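Local structure of dTDP-4-dehydrorhamnose reductase (Yersinia enterocolitica, 5U9C) at residues 69-72 and 73-76; 133-136 and 137-140. The protein probably catalyses the NADPH-dependent reduction of dTDP-4-dehydro-beta-L-rhamnose to dTDP-beta-L-rhamnose in the dTDP-L-rhamnose biosynthetic pathway. All blocks are in the same frame, centred on the assembly; numbering follows the deposited sequence.

Interactions 1 and 2 are both local helical contacts. Residues 69-76 form a short helix and the turn into helix 76-97, and residues 133-140 are the middle of helix 129-144. Their centres lie 16 Å apart and their nearest atoms about 5 Å. Tyr-130, at the start of helix 129-144, connects them: Val-69 and Cys-72 pack on it, and its carbonyl oxygen accepts a hydrogen bond from Ser-133 OG. Interaction 1 is the nearer to the site where (R)-malate has been seen to bind, though none is bound to this chain; the side chain of Asp-70 lies about 3 Å from that of Arg-256. In interaction 2, the side chain of Leu-135 lies about 4 Å from a bound citrate, probably from the crystallisation liquor.

Interaction 1: 69-72 and 73-76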
ATOM      1  N   VAL D  69      22.488  11.742  -3.418  1.00 28.10           N
ATOM      2  CA  VAL D  69      21.240  10.982  -3.570  1.00 29.04           C
ATOM      3  C   VAL D  69      20.479  11.283  -4.876  1.00 27.67           C
ATOM      4  O   VAL D  69      19.937  10.379  -5.523  1.00 25.67           O
ATOM      5  CB  VAL D  69      20.325  11.221  -2.332  1.00 30.77           C
ATOM      6  CG1 VAL D  69      19.016  10.465  -2.454  1.00 32.71           C
ATOM      7  CG2 VAL D  69      21.060  10.811  -1.056  1.00 30.96           C
ATOM      8  N   ASP D  70      20.450  12.553  -5.259  1.00 27.45           N
ATOM      9  CA  ASP D  70      19.750  12.983  -6.456  1.00 28.47           C
ATOM     10  C   ASP D  70      20.452  12.564  -7.737  1.00 27.99           C
ATOM     11  O   ASP D  70      19.791  12.167  -8.725  1.00 25.94           O
ATOM     12  CB  ASP D  70      19.521  14.474  -6.370  1.00 32.36           C
ATOM     13  CG  ASP D  70      18.625  14.823  -5.191  1.00 35.43           C
ATOM     14  OD1 ASP D  70      17.496  14.273  -5.155  1.00 35.01           O
ATOM     15  OD2 ASP D  70      19.057  15.612  -4.308  1.00 36.46           O
ATOM     16  N   LEU D  71      21.780  12.624  -7.722  1.00 26.71           N
ATOM     17  CA  LEU D  71      22.568  12.163  -8.867  1.00 27.37           C
ATOM     18  C   LEU D  71      22.313  10.651  -9.038  1.00 26.04           C
ATOM     19  O   LEU D  71      22.138  10.174 -10.159  1.00 25.87           O
ATOM     20  CB  LEU D  71      24.056  12.450  -8.666  1.00 28.85           C
ATOM     21  CG  LEU D  71      25.026  11.903  -9.724  1.00 29.93           C
ATOM     22  CD1 LEU D  71      24.690  12.489 -11.086  1.00 31.85           C
ATOM     23  CD2 LEU D  71      26.465  12.220  -9.328  1.00 30.28           C
ATOM     24  N   CYS D  72      22.255   9.920  -7.918  1.00 25.89           N
ATOM     25  CA  CYS D  72      21.986   8.470  -7.958  1.00 25.18           C
ATOM     26  C   CYS D  72      20.641   8.158  -8.591  1.00 25.10           C
ATOM     27  O   CYS D  72      20.516   7.141  -9.278  1.00 24.21           O
ATOM     28  CB  CYS D  72      22.034   7.844  -6.570  1.00 25.27           C
ATOM     29  SG  CYS D  72      23.678   7.686  -5.832  1.00 26.30           S
ATOM     30  N   GLU D  73      19.635   9.018  -8.353  1.00 24.95           N
ATOM     31  CA  GLU D  73      18.318   8.833  -8.965  1.00 25.22           C
ATOM     32  C   GLU D  73      18.346   9.097 -10.485  1.00 25.29           C
ATOM     33  O   GLU D  73      17.768   8.328 -11.255  1.00 25.24           O
ATOM     34  CB  GLU D  73      17.268   9.721  -8.315  1.00 25.67           C
ATOM     35  CG  GLU D  73      15.853   9.244  -8.538  1.00 25.23           C
ATOM     36  CD  GLU D  73      15.515   7.978  -7.747  1.00 25.40           C
ATOM     37  OE1 GLU D  73      16.340   7.505  -6.937  1.00 24.76           O
ATOM     38  OE2 GLU D  73      14.414   7.453  -7.943  1.00 24.90           O
ATOM     39  N   ARG D  74      19.030  10.149 -10.917  1.00 25.29           N
ATOM     40  CA  ARG D  74      19.131  10.454 -12.353  1.00 27.59           C
ATOM     41  C   ARG D  74      20.010   9.446 -13.095  1.00 27.32           C
ATOM     42  O   ARG D  74      19.759   9.147 -14.266  1.00 28.17           O
ATOM     43  CB  ARG D  74      19.734  11.851 -12.594  1.00 29.04           C
ATOM     44  CG  ARG D  74      18.910  12.985 -12.032  1.00 30.91           C
ATOM     45  CD  ARG D  74      19.430  14.336 -12.509  1.00 31.46           C
ATOM     46  NE  ARG D  74      20.757  14.652 -12.004  1.00 32.35           N
ATOM     47  CZ  ARG D  74      21.005  15.188 -10.804  1.00 32.31           C
ATOM     48  NH1 ARG D  74      22.239  15.415 -10.461  1.00 35.78           N
ATOM     49  NH2 ARG D  74      20.036  15.460  -9.932  1.00 33.59           N
ATOM     50  N   GLU D  75      21.065   8.989 -12.420  1.00 27.48           N
ATOM     51  CA  GLU D  75      22.060   8.073 -13.005  1.00 28.32           C
ATOM     52  C   GLU D  75      22.240   6.842 -12.142  1.00 26.65           C
ATOM     53  O   GLU D  75      23.284   6.656 -11.508  1.00 25.26           O
ATOM     54  CB  GLU D  75      23.411   8.790 -13.182  1.00 29.67           C
ATOM     55  CG  GLU D  75      23.340   9.918 -14.186  1.00 32.56           C
ATOM     56  CD  GLU D  75      24.659  10.649 -14.366  1.00 35.54           C
ATOM     57  OE1 GLU D  75      25.749  10.051 -14.145  1.00 36.67           O
ATOM     58  OE2 GLU D  75      24.582  11.836 -14.725  1.00 37.47           O
ATOM     59  N   PRO D  76      21.215   5.972 -12.117  1.00 26.00           N
ATOM     60  CA  PRO D  76      21.342   4.768 -11.280  1.00 25.08           C
ATOM     61  C   PRO D  76      22.557   3.914 -11.637  1.00 25.22           C
ATOM     62  O   PRO D  76      23.056   3.207 -10.764  1.00 24.19           O
ATOM     63  CB  PRO D  76      20.026   4.018 -11.507  1.00 25.58           C
ATOM     64  CG  PRO D  76      19.375   4.662 -12.680  1.00 26.61           C
ATOM     65  CD  PRO D  76      19.932   6.047 -12.820  1.00 26.98           C
TER
HETATM   66  O   HOH W   1      18.532   8.030  -5.259  1.00 21.60           O
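Val-69 meets Glu-73 through its carbonyl, which accepts the backbone N-H of Glu-73 (Glu-73 N to Val-69 O, 3.2 Å). A water adds a second link, donating to Val-69 O and to Glu-73 OE1. The Glu-73 chain bends about CB-CG (chi2 72°), which brings the carboxylate back to this water; OE1 also accepts from Tyr-129 N.

Asp-70 takes the next helical bond, Arg-74 N to Asp-70 O at 3.1 Å. The guanidinium of Arg-74, folded back by the bend at chi3 (-66°), lays one face over Asp-70 O and Leu-71 CA, both toward its rim. The acid itself looks elsewhere: OD1 pairs with Arg-256 and Ala-254 N, and it remains 5.5 Å from Arg-74 NH2.

Leu-71 O receives Glu-75 N in a short bond of 2.8 Å, the donor nearly in line with the carbonyl. Alongside it, the Leu-71 methyl CD1 rests against the carboxylate of Glu-75, 3.7 Å from OE2, the two side chains running at a slant to each other.

At Cys-72 the pattern stops, because Pro-76 has no N-H to give. Cys-72 O instead faces Pro-76 CA in a C-H...O contact of 3.2 Å. Glu-75 has left helical geometry and occupies the N-cap position of helix 76-97, so the short helix runs directly into the long one. Cys-72 packs on Ala-79 of that helix and Pro-76 on Tyr-129 of helix 129-144.

Interaction 2: 133-136 and 137-140; sequences SKLI and GESS
Ser-133 to Ser-140 form two turns of regular alpha-helix, in which four consecutive N-H groups reach back four residues. Gly-137 N binds Ser-133 O at 3.1 Å, Glu-138 N binds Lys-134 O at 2.9 Å, and Ser-139 N binds Leu-135 O; Ser-140 N to Ile-136 O follows at 3.0 Å.

Glu-138 makes the main side-chain contacts. Its CG, anti to its own carbonyl carbon (chi1 -64°), runs back along the helix and lies 3.4 Å from Lys-134 O, while CB sits 3.3 Å from Leu-135 O. Beyond CG the chain is extended, and OE1 comes 4.0 Å from the Leu-135 methyl CD1, a loose touch between side chains that slant past one another. On another side, Ser-139 directs OG back to Leu-135 O at 3.4 Å, a weak and unsettled bond, as its proton has another acceptor within reach and the serine has two conformers. Ser-140 OG is hydrogen-bonded to Glu-88 of helix 76-97.

The polar ends of the buried residues thus find partners beyond the helix. Glu-138 has salt bridges from OE1 to Arg-142 and Arg-153 and a hydrogen bond from OE2 to Ser-105, an environment that would probably favour a charged carboxylate. Lys-134 NZ bonds to Leu-104 O; its spacing from Tyr-130 matches the Tyr-X-X-X-Lys motif of short-chain dehydrogenases, consistent with a place at the catalytic centre.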
ATOM      1  N   SER D 133      21.205   1.008  -3.752  1.00 23.19           N
ATOM      2  CA  SER D 133      22.620   0.721  -4.005  1.00 23.01           C
ATOM      3  C   SER D 133      23.397   0.428  -2.726  1.00 22.97           C
ATOM      4  O   SER D 133      24.250  -0.461  -2.697  1.00 23.65           O
ATOM      5  CB  SER D 133      23.282   1.847  -4.814  1.00 24.47           C
ATOM      6  OG  SER D 133      23.459   3.057  -4.060  1.00 22.99           O
ATOM      7  N   LYS D 134      23.085   1.156  -1.657  1.00 23.55           N
ATOM      8  CA  LYS D 134      23.716   0.921  -0.360  1.00 23.07           C
ATOM      9  C   LYS D 134      23.287  -0.426   0.232  1.00 24.97           C
ATOM     10  O   LYS D 134      24.127  -1.177   0.793  1.00 23.93           O
ATOM     11  CB  LYS D 134      23.392   2.048   0.632  1.00 22.89           C
ATOM     12  CG  LYS D 134      23.961   3.427   0.269  1.00 23.26           C
ATOM     13  CD  LYS D 134      25.487   3.501   0.179  1.00 24.58           C
ATOM     14  CE  LYS D 134      26.172   3.171   1.494  1.00 25.03           C
ATOM     15  NZ  LYS D 134      27.637   3.379   1.452  1.00 25.83           N
ATOM     16  N   LEU D 135      21.995  -0.736   0.101  1.00 24.18           N
ATOM     17  CA  LEU D 135      21.447  -1.986   0.638  1.00 25.28           C
ATOM     18  C   LEU D 135      22.023  -3.207  -0.054  1.00 25.89           C
ATOM     19  O   LEU D 135      22.349  -4.183   0.597  1.00 25.13           O
ATOM     20  CB  LEU D 135      19.930  -2.014   0.513  1.00 25.64           C
ATOM     21  CG  LEU D 135      19.251  -3.296   1.006  1.00 28.03           C
ATOM     22  CD1 LEU D 135      19.593  -3.576   2.457  1.00 28.19           C
ATOM     23  CD2 LEU D 135      17.739  -3.187   0.820  1.00 29.47           C
ATOM     24  N   ILE D 136      22.119  -3.182  -1.376  0.60 26.39           N
ATOM     25  CA  ILE D 136      22.671  -4.351  -2.054  0.60 28.42           C
ATOM     26  C   ILE D 136      24.189  -4.430  -1.723  0.60 28.53           C
ATOM     27  O   ILE D 136      24.750  -5.528  -1.614  0.60 28.94           O
ATOM     28  CB  ILE D 136      22.342  -4.371  -3.565  0.60 29.44           C
ATOM     29  CG1 ILE D 136      22.749  -5.713  -4.207  0.60 32.51           C
ATOM     30  CG2 ILE D 136      22.987  -3.210  -4.287  0.60 29.17           C
ATOM     31  CD1 ILE D 136      21.929  -6.903  -3.769  0.60 33.08           C
ATOM     32  N   GLY D 137      24.833  -3.274  -1.503  1.00 27.71           N
ATOM     33  CA  GLY D 137      26.244  -3.266  -1.100  1.00 27.08           C
ATOM     34  C   GLY D 137      26.348  -3.979   0.250  1.00 27.38           C
ATOM     35  O   GLY D 137      27.273  -4.795   0.462  1.00 27.23           O
ATOM     36  N   GLU D 138      25.397  -3.715   1.157  1.00 26.43           N
ATOM     37  CA  GLU D 138      25.383  -4.422   2.464  1.00 27.80           C
ATOM     38  C   GLU D 138      25.298  -5.932   2.270  1.00 30.32           C
ATOM     39  O   GLU D 138      26.029  -6.674   2.925  1.00 32.46           O
ATOM     40  CB  GLU D 138      24.218  -4.021   3.372  1.00 27.73           C
ATOM     41  CG  GLU D 138      24.164  -2.577   3.870  1.00 27.22           C
ATOM     42  CD  GLU D 138      23.044  -2.368   4.890  1.00 25.94           C
ATOM     43  OE1 GLU D 138      22.419  -3.371   5.318  1.00 25.78           O
ATOM     44  OE2 GLU D 138      22.800  -1.208   5.288  1.00 25.12           O
ATOM     45  N   SER D 139      24.411  -6.375   1.382  0.60 31.42           N
ATOM     46  CA  SER D 139      24.259  -7.805   1.105  0.60 34.13           C
ATOM     47  C   SER D 139      25.603  -8.403   0.686  0.60 34.72           C
ATOM     48  O   SER D 139      26.009  -9.452   1.210  0.60 33.38           O
ATOM     49  CB  SER D 139      23.225  -8.068   0.002  0.60 34.86           C
ATOM     50  OG  SER D 139      21.950  -7.551   0.329  0.60 36.25           O
ATOM     51  N   SER D 140      26.306  -7.704  -0.215  1.00 32.65           N
ATOM     52  CA  SER D 140      27.607  -8.172  -0.727  1.00 32.80           C
ATOM     53  C   SER D 140      28.600  -8.392   0.408  1.00 31.44           C
ATOM     54  O   SER D 140      29.353  -9.371   0.411  1.00 33.38           O
ATOM     55  CB  SER D 140      28.205  -7.154  -1.701  1.00 34.63           C
ATOM     56  OG  SER D 140      27.479  -7.144  -2.893  1.00 38.29           O
TER